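Cytochrome C-550 (Paracoccus versutus, PDB 2BH4) probably carries electrons through a covalently bound heme c, as class I c-type cytochromes do, here as a variant in which one axial heme ligand is replaced. Local coordinates at residues A[3-9]-A[109-114]; A[42-48]-A[67-73]; A[58-62]-A[86-91]. The protein carries 1 engineered substitution. One frame throughout, in Å; residues are numbered along the deposited sequence.

Contact 1 (A[3-9]-A[109-114]); sequences GDAAKGE and ADVVAF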
loop_
_atom_site.group_PDB
_atom_site.type_symbol
_atom_site.label_atom_id
_atom_site.label_comp_id
_atom_site.label_asym_id
_atom_site.label_seq_id
_atom_site.Cartn_x
_atom_site.Cartn_y
_atom_site.Cartn_z
ATOM N N GLY A 3 -7.297 -6.093 13.297
ATOM C CA GLY A 3 -7.204 -6.773 12.010
ATOM C C GLY A 3 -6.818 -8.228 12.128
ATOM O O GLY A 3 -6.001 -8.591 12.967
ATOM N N ASP A 4 -7.414 -9.051 11.280
ATOM C CA ASP A 4 -7.186 -10.497 11.240
ATOM C C ASP A 4 -6.408 -10.832 9.960
ATOM O O ASP A 4 -6.959 -10.795 8.860
ATOM C CB ASP A 4 -8.561 -11.164 11.252
ATOM C CG ASP A 4 -8.520 -12.673 11.228
ATOM O OD1 ASP A 4 -7.539 -13.271 10.697
ATOM O OD2 ASP A 4 -9.546 -13.254 11.699
ATOM N N ALA A 5 -5.134 -11.168 10.107
ATOM C CA ALA A 5 -4.277 -11.395 8.943
ATOM C C ALA A 5 -4.717 -12.583 8.099
ATOM O O ALA A 5 -4.482 -12.628 6.915
ATOM C CB ALA A 5 -2.825 -11.554 9.365
ATOM N N ALA A 6 -5.392 -13.557 8.714
ATOM C CA ALA A 6 -5.873 -14.702 7.967
ATOM C C ALA A 6 -6.978 -14.314 7.002
ATOM O O ALA A 6 -6.989 -14.738 5.851
ATOM C CB ALA A 6 -6.346 -15.783 8.917
ATOM N N LYS A 7 -7.907 -13.494 7.467
ATOM C CA LYS A 7 -8.927 -12.949 6.590
ATOM C C LYS A 7 -8.291 -12.020 5.557
ATOM O O LYS A 7 -8.692 -11.987 4.405
ATOM C CB LYS A 7 -9.965 -12.177 7.384
ATOM C CG LYS A 7 -10.875 -13.048 8.242
ATOM C CD LYS A 7 -11.980 -12.205 8.898
ATOM C CE LYS A 7 -12.830 -13.009 9.879
ATOM N NZ LYS A 7 -13.634 -12.118 10.778
ATOM N N GLY A 8 -7.310 -11.238 5.985
ATOM C CA GLY A 8 -6.630 -10.313 5.069
ATOM C C GLY A 8 -5.978 -11.008 3.897
ATOM O O GLY A 8 -5.981 -10.474 2.792
ATOM N N GLU A 9 -5.373 -12.180 4.145
ATOM C CA GLU A 9 -4.736 -12.937 3.064
ATOM C C GLU A 9 -5.742 -13.254 1.949
ATOM O O GLU A 9 -5.448 -13.124 0.763
ATOM C CB GLU A 9 -4.094 -14.211 3.615
ATOM C CG GLU A 9 -3.340 -15.025 2.604
ATOM C CD GLU A 9 -2.446 -16.083 3.255
ATOM O OE1 GLU A 9 -2.749 -16.553 4.374
ATOM O OE2 GLU A 9 -1.415 -16.432 2.637
ATOM N N ALA A 109 -8.885 -3.333 7.692
ATOM C CA ALA A 109 -7.923 -3.599 8.746
ATOM C C ALA A 109 -7.341 -5.006 8.601
ATOM O O ALA A 109 -6.203 -5.260 8.993
ATOM C CB ALA A 109 -8.541 -3.428 10.125
ATOM N N ASP A 110 -8.157 -5.943 8.127
ATOM C CA ASP A 110 -7.692 -7.320 7.917
ATOM C C ASP A 110 -6.565 -7.371 6.869
ATOM O O ASP A 110 -5.520 -7.984 7.088
ATOM C CB ASP A 110 -8.849 -8.243 7.518
ATOM C CG ASP A 110 -9.922 -8.387 8.617
ATOM O OD1 ASP A 110 -9.651 -8.175 9.834
ATOM O OD2 ASP A 110 -11.059 -8.730 8.239
ATOM N N VAL A 111 -6.772 -6.727 5.725
ATOM C CA VAL A 111 -5.745 -6.744 4.693
ATOM C C VAL A 111 -4.482 -6.053 5.222
ATOM O O VAL A 111 -3.373 -6.501 4.980
ATOM C CB VAL A 111 -6.262 -6.165 3.324
ATOM C CG1 VAL A 111 -6.341 -4.641 3.338
ATOM C CG2 VAL A 111 -5.389 -6.608 2.153
ATOM N N VAL A 112 -4.645 -4.973 5.973
ATOM C CA VAL A 112 -3.483 -4.285 6.530
ATOM C C VAL A 112 -2.741 -5.176 7.552
ATOM O O VAL A 112 -1.511 -5.155 7.638
ATOM C CB VAL A 112 -3.845 -2.893 7.064
ATOM C CG1 VAL A 112 -2.675 -2.258 7.810
ATOM C CG2 VAL A 112 -4.302 -1.984 5.894
ATOM N N ALA A 113 -3.475 -5.961 8.336
ATOM C CA ALA A 113 -2.852 -6.941 9.243
ATOM C C ALA A 113 -2.028 -7.979 8.477
ATOM O O ALA A 113 -0.959 -8.416 8.929
ATOM C CB ALA A 113 -3.919 -7.635 10.084
ATOM N N PHE A 114 -2.535 -8.380 7.310
ATOM C CA PHE A 114 -1.804 -9.312 6.455
ATOM C C PHE A 114 -0.523 -8.625 5.966
ATOM O O PHE A 114 0.562 -9.214 5.972
ATOM C CB PHE A 114 -2.690 -9.787 5.303
ATOM C CG PHE A 114 -1.967 -10.604 4.280
ATOM C CD1 PHE A 114 -1.505 -11.872 4.582
ATOM C CD2 PHE A 114 -1.773 -10.111 2.998
ATOM C CE1 PHE A 114 -0.823 -12.620 3.636
ATOM C CE2 PHE A 114 -1.090 -10.865 2.039
ATOM C CZ PHE A 114 -0.616 -12.111 2.360
#
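Gly8 and Val111 bring the helix at 5-9 and the helix at 109-114 together almost at a right angle: the axes of these short segments pass 6.6 Å apart with a crossing angle of -96°. This is the perpendicular packing of N- and C-terminal helices that marks the class I cytochrome c fold. The backbones meet at Gly8, which has no side chain and brings its CA to 3.3 Å from Asp110 O in a CA-H...O contact. Gly3 CA lies in the same way against Ala109 O, and the methyl of Ala113 packs on the Gly3 carbonyl carbon. Asp110 OD1 accepts the backbone N of Asp4 at 2.8 Å, on its anti side and 34° out of the carboxylate plane. Asp4, the N-cap of helix 5-11, turns its own OD1 to Lys7 N and, weakly, to Ala6 N, so one aspartate starts the helix while the other ties its cap to helix 108-117. Ala5 CB fits against Ala113 CB at 4.1 Å. At the far end Phe114, whose CG is anti to the backbone N, a rotamer that carries the ring out beside Glu9, lays a ring face under that residue; Glu9 CA stands 3.8 Å from the ring centroid, 14° off its normal.

Contact 2 (A[42-48]-A[67-73]); sequences VVGRKIA and PDMVWSE. With HEC (heme c), chain B.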
loop_
_atom_site.group_PDB
_atom_site.type_symbol
_atom_site.label_atom_id
_atom_site.label_comp_id
_atom_site.label_asym_id
_atom_site.label_seq_id
_atom_site.Cartn_x
_atom_site.Cartn_y
_atom_site.Cartn_z
ATOM N N VAL A 42 5.779 -3.191 3.288
ATOM C CA VAL A 42 5.195 -1.870 3.114
ATOM C C VAL A 42 4.898 -1.165 4.437
ATOM O O VAL A 42 4.958 0.068 4.515
ATOM C CB VAL A 42 3.948 -1.902 2.194
ATOM C CG1 VAL A 42 2.778 -2.629 2.856
ATOM C CG2 VAL A 42 3.571 -0.495 1.753
ATOM N N VAL A 43 4.562 -1.922 5.486
ATOM C CA VAL A 43 4.259 -1.270 6.760
ATOM C C VAL A 43 5.542 -0.673 7.331
ATOM O O VAL A 43 6.549 -1.388 7.535
ATOM C CB VAL A 43 3.590 -2.211 7.758
ATOM C CG1 VAL A 43 3.264 -1.456 9.047
ATOM C CG2 VAL A 43 2.337 -2.826 7.155
ATOM N N GLY A 44 5.537 0.639 7.509
ATOM C CA GLY A 44 6.711 1.373 7.996
ATOM C C GLY A 44 7.644 1.815 6.880
ATOM O O GLY A 44 8.672 2.459 7.134
ATOM N N ARG A 45 7.266 1.546 5.637
ATOM C CA ARG A 45 8.080 1.943 4.481
ATOM C C ARG A 45 7.808 3.389 4.086
ATOM O O ARG A 45 6.659 3.822 4.035
ATOM C CB ARG A 45 7.778 1.025 3.284
ATOM C CG ARG A 45 8.709 1.178 2.103
ATOM C CD ARG A 45 8.557 -0.004 1.144
ATOM N NE ARG A 45 7.373 0.096 0.290
ATOM C CZ ARG A 45 6.840 -0.909 -0.403
ATOM N NH1 ARG A 45 7.276 -2.152 -0.239
ATOM N NH2 ARG A 45 5.795 -0.675 -1.191
ATOM N N LYS A 46 8.871 4.131 3.770
ATOM C CA LYS A 46 8.698 5.488 3.229
ATOM C C LYS A 46 7.704 5.490 2.073
ATOM O O LYS A 46 7.749 4.630 1.194
ATOM C CB LYS A 46 10.038 6.060 2.772
ATOM C CG LYS A 46 9.958 7.449 2.191
ATOM C CD LYS A 46 11.344 7.907 1.700
ATOM C CE LYS A 46 11.275 9.090 0.771
ATOM N NZ LYS A 46 10.609 10.245 1.329
ATOM N N ILE A 47 6.792 6.457 2.087
ATOM C CA ILE A 47 5.814 6.600 1.010
ATOM C C ILE A 47 6.517 6.655 -0.343
ATOM O O ILE A 47 7.481 7.406 -0.523
ATOM C CB ILE A 47 4.994 7.904 1.179
ATOM C CG1 ILE A 47 4.333 7.989 2.563
ATOM C CG2 ILE A 47 3.952 8.052 0.095
ATOM C CD1 ILE A 47 3.311 6.944 2.859
ATOM N N ALA A 48 6.009 5.875 -1.303
ATOM C CA ALA A 48 6.464 5.935 -2.701
ATOM C C ALA A 48 7.974 5.835 -2.856
ATOM O O ALA A 48 8.595 6.691 -3.513
ATOM C CB ALA A 48 5.921 7.200 -3.365
ATOM N N PRO A 67 8.997 14.409 3.981
ATOM C CA PRO A 67 10.133 13.499 3.855
ATOM C C PRO A 67 10.209 12.356 4.844
ATOM O O PRO A 67 10.819 11.324 4.539
ATOM C CB PRO A 67 11.336 14.405 4.083
ATOM C CG PRO A 67 10.863 15.759 3.765
ATOM C CD PRO A 67 9.437 15.811 4.113
ATOM N N ASP A 68 9.634 12.554 6.023
ATOM C CA ASP A 68 9.681 11.562 7.087
ATOM C C ASP A 68 8.480 10.638 7.083
ATOM O O ASP A 68 8.385 9.724 7.900
ATOM C CB ASP A 68 9.783 12.262 8.447
ATOM C CG ASP A 68 8.632 13.254 8.696
ATOM O OD1 ASP A 68 8.037 13.791 7.715
ATOM O OD2 ASP A 68 8.366 13.546 9.883
ATOM N N MET A 69 7.567 10.853 6.143
ATOM C CA MET A 69 6.346 10.058 6.135
ATOM C C MET A 69 6.586 8.615 5.695
ATOM O O MET A 69 7.227 8.353 4.678
ATOM C CB MET A 69 5.291 10.692 5.254
ATOM C CG MET A 69 3.908 10.101 5.457
ATOM S SD MET A 69 2.529 10.785 4.502
ATOM C CE MET A 69 2.311 12.390 5.254
ATOM N N VAL A 70 6.029 7.690 6.470
ATOM C CA VAL A 70 6.028 6.262 6.144
ATOM C C VAL A 70 4.598 5.732 6.193
ATOM O O VAL A 70 3.682 6.413 6.695
ATOM C CB VAL A 70 6.892 5.428 7.116
ATOM C CG1 VAL A 70 8.311 5.951 7.176
ATOM C CG2 VAL A 70 6.308 5.422 8.503
ATOM N N TRP A 71 4.401 4.523 5.670
ATOM C CA TRP A 71 3.087 3.881 5.734
ATOM C C TRP A 71 2.801 3.339 7.108
ATOM O O TRP A 71 3.236 2.254 7.458
ATOM C CB TRP A 71 2.940 2.765 4.709
ATOM C CG TRP A 71 2.692 3.273 3.338
ATOM C CD1 TRP A 71 3.528 3.198 2.272
ATOM C CD2 TRP A 71 1.505 3.933 2.872
ATOM N NE1 TRP A 71 2.949 3.794 1.177
ATOM C CE2 TRP A 71 1.709 4.260 1.519
ATOM C CE3 TRP A 71 0.313 4.321 3.484
ATOM C CZ2 TRP A 71 0.737 4.888 0.752
ATOM C CZ3 TRP A 71 -0.644 4.970 2.723
ATOM C CH2 TRP A 71 -0.422 5.268 1.379
ATOM N N SER A 72 2.019 4.078 7.871
ATOM C CA SER A 72 1.527 3.572 9.139
ATOM C C SER A 72 0.317 2.689 8.905
ATOM O O SER A 72 -0.327 2.746 7.848
ATOM C CB SER A 72 1.121 4.733 10.028
ATOM O OG SER A 72 -0.032 5.384 9.518
ATOM N N GLU A 73 -0.024 1.881 9.897
ATOM C CA GLU A 73 -1.215 1.068 9.789
ATOM C C GLU A 73 -2.476 1.932 9.585
ATOM O O GLU A 73 -3.311 1.609 8.727
ATOM C CB GLU A 73 -1.331 0.160 11.020
ATOM C CG GLU A 73 -0.350 -1.030 10.925
ATOM C CD GLU A 73 -0.434 -1.974 12.121
ATOM O OE1 GLU A 73 -1.504 -2.019 12.757
ATOM O OE2 GLU A 73 0.566 -2.665 12.401
HETATM FE FE HEC B . -2.386 -0.684 -4.972
HETATM C CHA HEC B . 0.017 1.707 -4.747
HETATM C CHB HEC B . -2.084 -1.300 -1.625
HETATM C CHC HEC B . -5.068 -2.816 -5.104
HETATM C CHD HEC B . -2.321 -0.568 -8.379
HETATM N NA HEC B . -1.255 0.067 -3.486
HETATM C C1A HEC B . -0.319 1.073 -3.575
HETATM C C2A HEC B . 0.252 1.355 -2.288
HETATM C C3A HEC B . -0.343 0.519 -1.422
HETATM C C4A HEC B . -1.296 -0.300 -2.155
HETATM C CMA HEC B . -0.080 0.441 0.084
HETATM C CAA HEC B . 1.364 2.376 -2.020
HETATM C CBA HEC B . 2.691 1.640 -2.193
HETATM C CGA HEC B . 3.942 2.471 -2.032
HETATM O O1A HEC B . 5.049 1.921 -2.344
HETATM O O2A HEC B . 3.876 3.652 -1.592
HETATM N NB HEC B . -3.389 -1.846 -3.620
HETATM C C1B HEC B . -3.041 -2.014 -2.298
HETATM C C2B HEC B . -3.940 -2.987 -1.717
HETATM C C3B HEC B . -4.792 -3.361 -2.662
HETATM C C4B HEC B . -4.451 -2.681 -3.896
HETATM C CMB HEC B . -3.864 -3.470 -0.261
HETATM C CAB HEC B . -5.969 -4.347 -2.511
HETATM C CBB HEC B . -6.918 -3.953 -1.610
HETATM N NC HEC B . -3.472 -1.534 -6.426
HETATM C C1C HEC B . -4.563 -2.344 -6.306
HETATM C C2C HEC B . -5.059 -2.704 -7.616
HETATM C C3C HEC B . -4.314 -2.093 -8.546
HETATM C C4C HEC B . -3.291 -1.368 -7.800
HETATM C CMC HEC B . -6.269 -3.634 -7.836
HETATM C CAC HEC B . -4.419 -2.144 -10.095
HETATM C CBC HEC B . -5.596 -1.934 -10.746
HETATM N ND HEC B . -1.352 0.374 -6.319
HETATM C C1D HEC B . -1.507 0.292 -7.696
HETATM C C2D HEC B . -0.720 1.325 -8.332
HETATM C C3D HEC B . -0.017 2.023 -7.227
HETATM C C4D HEC B . -0.463 1.392 -5.978
HETATM C CMD HEC B . -0.570 1.657 -9.820
HETATM C CAD HEC B . 0.897 3.248 -7.424
HETATM C CBD HEC B . -0.037 4.435 -7.117
HETATM C CGD HEC B . 0.470 5.774 -7.645
HETATM O O1D HEC B . 1.639 5.836 -8.087
HETATM O O2D HEC B . -0.282 6.781 -7.588
HETATM O O HOH W 1 8.018 10.308 2.679
#
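The indole of Trp71 has Ile47 CD1 over one face and the heme methyl CMA over the opposite one, while heme propionate oxygen O2A meets its edge in plane. Ile47 CD1 stands 3.4 Å from the centroid of the five-membered ring, 11° off the normal, a close CH-pi contact; chi1 of -55° sets CG1 anti to the carbonyl carbon, where it lies against Met69 CG and carries CD1 over the indole. Val42 CG2 touches Trp71 CD1 and also lies over one face of the Arg45 guanidinium, toward its rim; the guanidinium edge is turned to the propionate. Past the indole lie Trp86, stacked on it, and Tyr79.

Two loops carry these groups, joined at a single beta bridge between Lys46 and Val70. Gly44 N donates to Trp71 O at 2.8 Å, Trp71 N to Arg45 O at 2.9 Å and Ile47 N to Met69 O at 3.2 Å, in each case with the donor tilted from the carbonyl plane. Gly44 belongs to the type II turn from Val42 to Arg45, its positive phi being one that suits glycine. Lys46 NZ makes a weak hydrogen bond to Pro67 O, and a water links it to Met69 O.

The propionate is gripped at both oxygens. Trp71 NE1 reaches O2A of the heme at 2.9 Å in a nearly straight bond (165°), Ala48 N gives the same oxygen a second, and Arg45 NH2 reaches heme O1A at 2.9 Å. Arg45 NH1 is held in turn by Asn38 O, which helps position the guanidinium. Three N-H donors, one of them on a cationic side chain, would be expected to stabilise the ionised propionate and, through its charge, probably to influence the heme potential.

Contact 3 (A[58-62]-A[86-91]); sequences GILEV and WLVEKT. With HEC (heme c), chain B.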
loop_
_atom_site.group_PDB
_atom_site.type_symbol
_atom_site.label_atom_id
_atom_site.label_comp_id
_atom_site.label_asym_id
_atom_site.label_seq_id
_atom_site.Cartn_x
_atom_site.Cartn_y
_atom_site.Cartn_z
ATOM N N GLY A 58 0.874 12.572 -7.712
ATOM C CA GLY A 58 0.328 12.873 -6.396
ATOM C C GLY A 58 1.035 12.191 -5.241
ATOM O O GLY A 58 1.349 12.833 -4.246
ATOM N N ILE A 59 1.249 10.881 -5.348
ATOM C CA ILE A 59 1.910 10.144 -4.289
ATOM C C ILE A 59 3.372 10.581 -4.150
ATOM O O ILE A 59 3.896 10.608 -3.043
ATOM C CB ILE A 59 1.709 8.605 -4.456
ATOM C CG1 ILE A 59 1.917 7.883 -3.120
ATOM C CG2 ILE A 59 2.566 8.037 -5.598
ATOM C CD1 ILE A 59 1.718 6.368 -3.211
ATOM N N LEU A 60 4.017 10.946 -5.268
ATOM C CA LEU A 60 5.373 11.498 -5.192
ATOM C C LEU A 60 5.384 12.831 -4.447
ATOM O O LEU A 60 6.326 13.139 -3.709
ATOM C CB LEU A 60 5.987 11.644 -6.594
ATOM C CG LEU A 60 6.355 10.343 -7.306
ATOM C CD1 LEU A 60 6.745 10.637 -8.750
ATOM C CD2 LEU A 60 7.455 9.624 -6.571
ATOM N N GLU A 61 4.341 13.635 -4.642
ATOM C CA GLU A 61 4.230 14.923 -3.950
ATOM C C GLU A 61 4.026 14.722 -2.466
ATOM O O GLU A 61 4.603 15.430 -1.649
ATOM C CB GLU A 61 3.108 15.758 -4.541
ATOM C CG GLU A 61 2.986 17.122 -3.895
ATOM C CD GLU A 61 2.019 18.058 -4.620
ATOM O OE1 GLU A 61 1.850 17.936 -5.849
ATOM O OE2 GLU A 61 1.449 18.933 -3.949
ATOM N N VAL A 62 3.254 13.706 -2.103
ATOM C CA VAL A 62 3.092 13.383 -0.689
ATOM C C VAL A 62 4.459 13.123 -0.077
ATOM O O VAL A 62 4.784 13.669 0.956
ATOM C CB VAL A 62 2.186 12.140 -0.461
ATOM C CG1 VAL A 62 2.188 11.745 1.033
ATOM C CG2 VAL A 62 0.770 12.425 -0.909
ATOM N N TRP A 86 -7.392 10.218 -0.021
ATOM C CA TRP A 86 -6.213 10.189 0.850
ATOM C C TRP A 86 -5.106 11.065 0.250
ATOM O O TRP A 86 -4.496 11.861 0.950
ATOM C CB TRP A 86 -5.726 8.754 1.089
ATOM C CG TRP A 86 -4.635 8.637 2.086
ATOM C CD1 TRP A 86 -4.767 8.453 3.434
ATOM C CD2 TRP A 86 -3.224 8.698 1.830
ATOM N NE1 TRP A 86 -3.541 8.382 4.028
ATOM C CE2 TRP A 86 -2.573 8.542 3.067
ATOM C CE3 TRP A 86 -2.447 8.868 0.679
ATOM C CZ2 TRP A 86 -1.188 8.527 3.174
ATOM C CZ3 TRP A 86 -1.083 8.871 0.800
ATOM C CH2 TRP A 86 -0.463 8.713 2.027
ATOM N N LEU A 87 -4.870 10.923 -1.047
ATOM C CA LEU A 87 -3.875 11.740 -1.726
ATOM C C LEU A 87 -4.240 13.218 -1.682
ATOM O O LEU A 87 -3.377 14.048 -1.448
ATOM C CB LEU A 87 -3.747 11.319 -3.187
ATOM C CG LEU A 87 -3.054 9.993 -3.452
ATOM C CD1 LEU A 87 -3.073 9.714 -4.942
ATOM C CD2 LEU A 87 -1.620 9.983 -2.934
ATOM N N VAL A 88 -5.514 13.538 -1.910
ATOM C CA VAL A 88 -5.945 14.927 -1.837
ATOM C C VAL A 88 -5.695 15.482 -0.426
ATOM O O VAL A 88 -5.231 16.593 -0.257
ATOM C CB VAL A 88 -7.418 15.081 -2.245
ATOM C CG1 VAL A 88 -7.916 16.518 -1.974
ATOM C CG2 VAL A 88 -7.611 14.711 -3.686
ATOM N N GLU A 89 -6.022 14.696 0.595
ATOM C CA GLU A 89 -5.811 15.101 1.958
ATOM C C GLU A 89 -4.351 15.415 2.251
ATOM O O GLU A 89 -4.053 16.458 2.833
ATOM C CB GLU A 89 -6.329 14.028 2.926
ATOM C CG GLU A 89 -6.100 14.318 4.403
ATOM C CD GLU A 89 -6.565 13.190 5.266
ATOM O OE1 GLU A 89 -7.707 12.729 5.051
ATOM O OE2 GLU A 89 -5.786 12.745 6.137
ATOM N N LYS A 90 -3.450 14.527 1.831
ATOM C CA LYS A 90 -2.049 14.663 2.170
ATOM C C LYS A 90 -1.322 15.703 1.323
ATOM O O LYS A 90 -0.381 16.307 1.801
ATOM C CB LYS A 90 -1.343 13.296 2.102
ATOM C CG LYS A 90 -1.950 12.219 3.014
ATOM C CD LYS A 90 -2.000 12.619 4.472
ATOM C CE LYS A 90 -2.626 11.551 5.300
ATOM N NZ LYS A 90 -2.842 11.941 6.704
ATOM N N THR A 91 -1.766 15.917 0.088
ATOM C CA THR A 91 -1.144 16.934 -0.773
ATOM C C THR A 91 -1.751 18.324 -0.620
ATOM O O THR A 91 -1.097 19.328 -0.927
ATOM C CB THR A 91 -1.260 16.597 -2.264
ATOM O OG1 THR A 91 -2.634 16.498 -2.632
ATOM C CG2 THR A 91 -0.502 15.334 -2.638
HETATM FE FE HEC B . -2.386 -0.684 -4.972
HETATM C CHA HEC B . 0.017 1.707 -4.747
HETATM C CHB HEC B . -2.084 -1.300 -1.625
HETATM C CHC HEC B . -5.068 -2.816 -5.104
HETATM C CHD HEC B . -2.321 -0.568 -8.379
HETATM N NA HEC B . -1.255 0.067 -3.486
HETATM C C1A HEC B . -0.319 1.073 -3.575
HETATM C C2A HEC B . 0.252 1.355 -2.288
HETATM C C3A HEC B . -0.343 0.519 -1.422
HETATM C C4A HEC B . -1.296 -0.300 -2.155
HETATM C CMA HEC B . -0.080 0.441 0.084
HETATM C CAA HEC B . 1.364 2.376 -2.020
HETATM C CBA HEC B . 2.691 1.640 -2.193
HETATM C CGA HEC B . 3.942 2.471 -2.032
HETATM O O1A HEC B . 5.049 1.921 -2.344
HETATM O O2A HEC B . 3.876 3.652 -1.592
HETATM N NB HEC B . -3.389 -1.846 -3.620
HETATM C C1B HEC B . -3.041 -2.014 -2.298
HETATM C C2B HEC B . -3.940 -2.987 -1.717
HETATM C C3B HEC B . -4.792 -3.361 -2.662
HETATM C C4B HEC B . -4.451 -2.681 -3.896
HETATM C CMB HEC B . -3.864 -3.470 -0.261
HETATM C CAB HEC B . -5.969 -4.347 -2.511
HETATM C CBB HEC B . -6.918 -3.953 -1.610
HETATM N NC HEC B . -3.472 -1.534 -6.426
HETATM C C1C HEC B . -4.563 -2.344 -6.306
HETATM C C2C HEC B . -5.059 -2.704 -7.616
HETATM C C3C HEC B . -4.314 -2.093 -8.546
HETATM C C4C HEC B . -3.291 -1.368 -7.800
HETATM C CMC HEC B . -6.269 -3.634 -7.836
HETATM C CAC HEC B . -4.419 -2.144 -10.095
HETATM C CBC HEC B . -5.596 -1.934 -10.746
HETATM N ND HEC B . -1.352 0.374 -6.319
HETATM C C1D HEC B . -1.507 0.292 -7.696
HETATM C C2D HEC B . -0.720 1.325 -8.332
HETATM C C3D HEC B . -0.017 2.023 -7.227
HETATM C C4D HEC B . -0.463 1.392 -5.978
HETATM C CMD HEC B . -0.570 1.657 -9.820
HETATM C CAD HEC B . 0.897 3.248 -7.424
HETATM C CBD HEC B . -0.037 4.435 -7.117
HETATM C CGD HEC B . 0.470 5.774 -7.645
HETATM O O1D HEC B . 1.639 5.836 -8.087
HETATM O O2D HEC B . -0.282 6.781 -7.588
#
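Helix 57-65 and helix 83-91 pack on the propionate side of the heme pocket, and Val62 is the knob between them, set in a hole formed by Trp86, Leu87, Lys90 and Thr91. Over the short segments the axes are 9.1 Å apart and their directions differ by 38°, so the helices run roughly the same way with side chains filling the gap. The two branches of Val62 divide the work. CG2, anti to the carbonyl carbon, meets the methyl CG2 of Thr91 at 3.6 Å and Lys90 CB at 3.8 Å; CG1, anti to the backbone N (chi1 173°), comes to Trp86 CH2 at 4.1 Å.

Thr91 turns this methyl to the other helix and its hydroxyl back: OG1 donates to Leu87 O at 2.8 Å and accepts from Asp93 N, and the Leu87 carbonyl also accepts Thr91 N from the opposite face of its plane. The methyl also touches Gly58 O. Leu87 sends CD2 over the backbone of Ile59, 3.8 Å from Ile59 CA, beside the CD2 contact to Val62. Ile59 turns its other side to the heme, with CG2 3.4 Å from propionate oxygen O1D. Lys90 lays CG over the centre of the Trp86 ring and carries NZ on to a salt bridge with Glu89. Polar ends find partners beyond the interface: Glu61 OE2 pairs with Lys65, which also binds Thr91 O, and Trp86 NE1 donates to Asp75. A largely apolar contact built on a single knob in a hole, with one isoleucine shared with the heme, fits the helical shell that encloses the prosthetic group in cytochromes c.

Contacts 2 and 3 both touch the heme, and contact 1 comes near it through Val111. Contact 1, partly buried, pairs the terminal helices, and lies on the opposite side of the chain's centre from contact 3, about 25 Å away between centres. Contact 2, nearest the middle, is made of loops and owes its cohesion to backbone bonds and propionate donors; contact 1 joins close backbones through glycines and an aspartate, and contact 3, the buried one, relies on apolar branches. Contacts 2 and 3 alternate along the chain and meet directly, with Trp71 CH2 3.5 Å from Trp86 CH2 and Met69 SD against Val62 CG1. Contact 1 reaches contact 2 more lightly, through Val112 CG1 packed on Glu73 O.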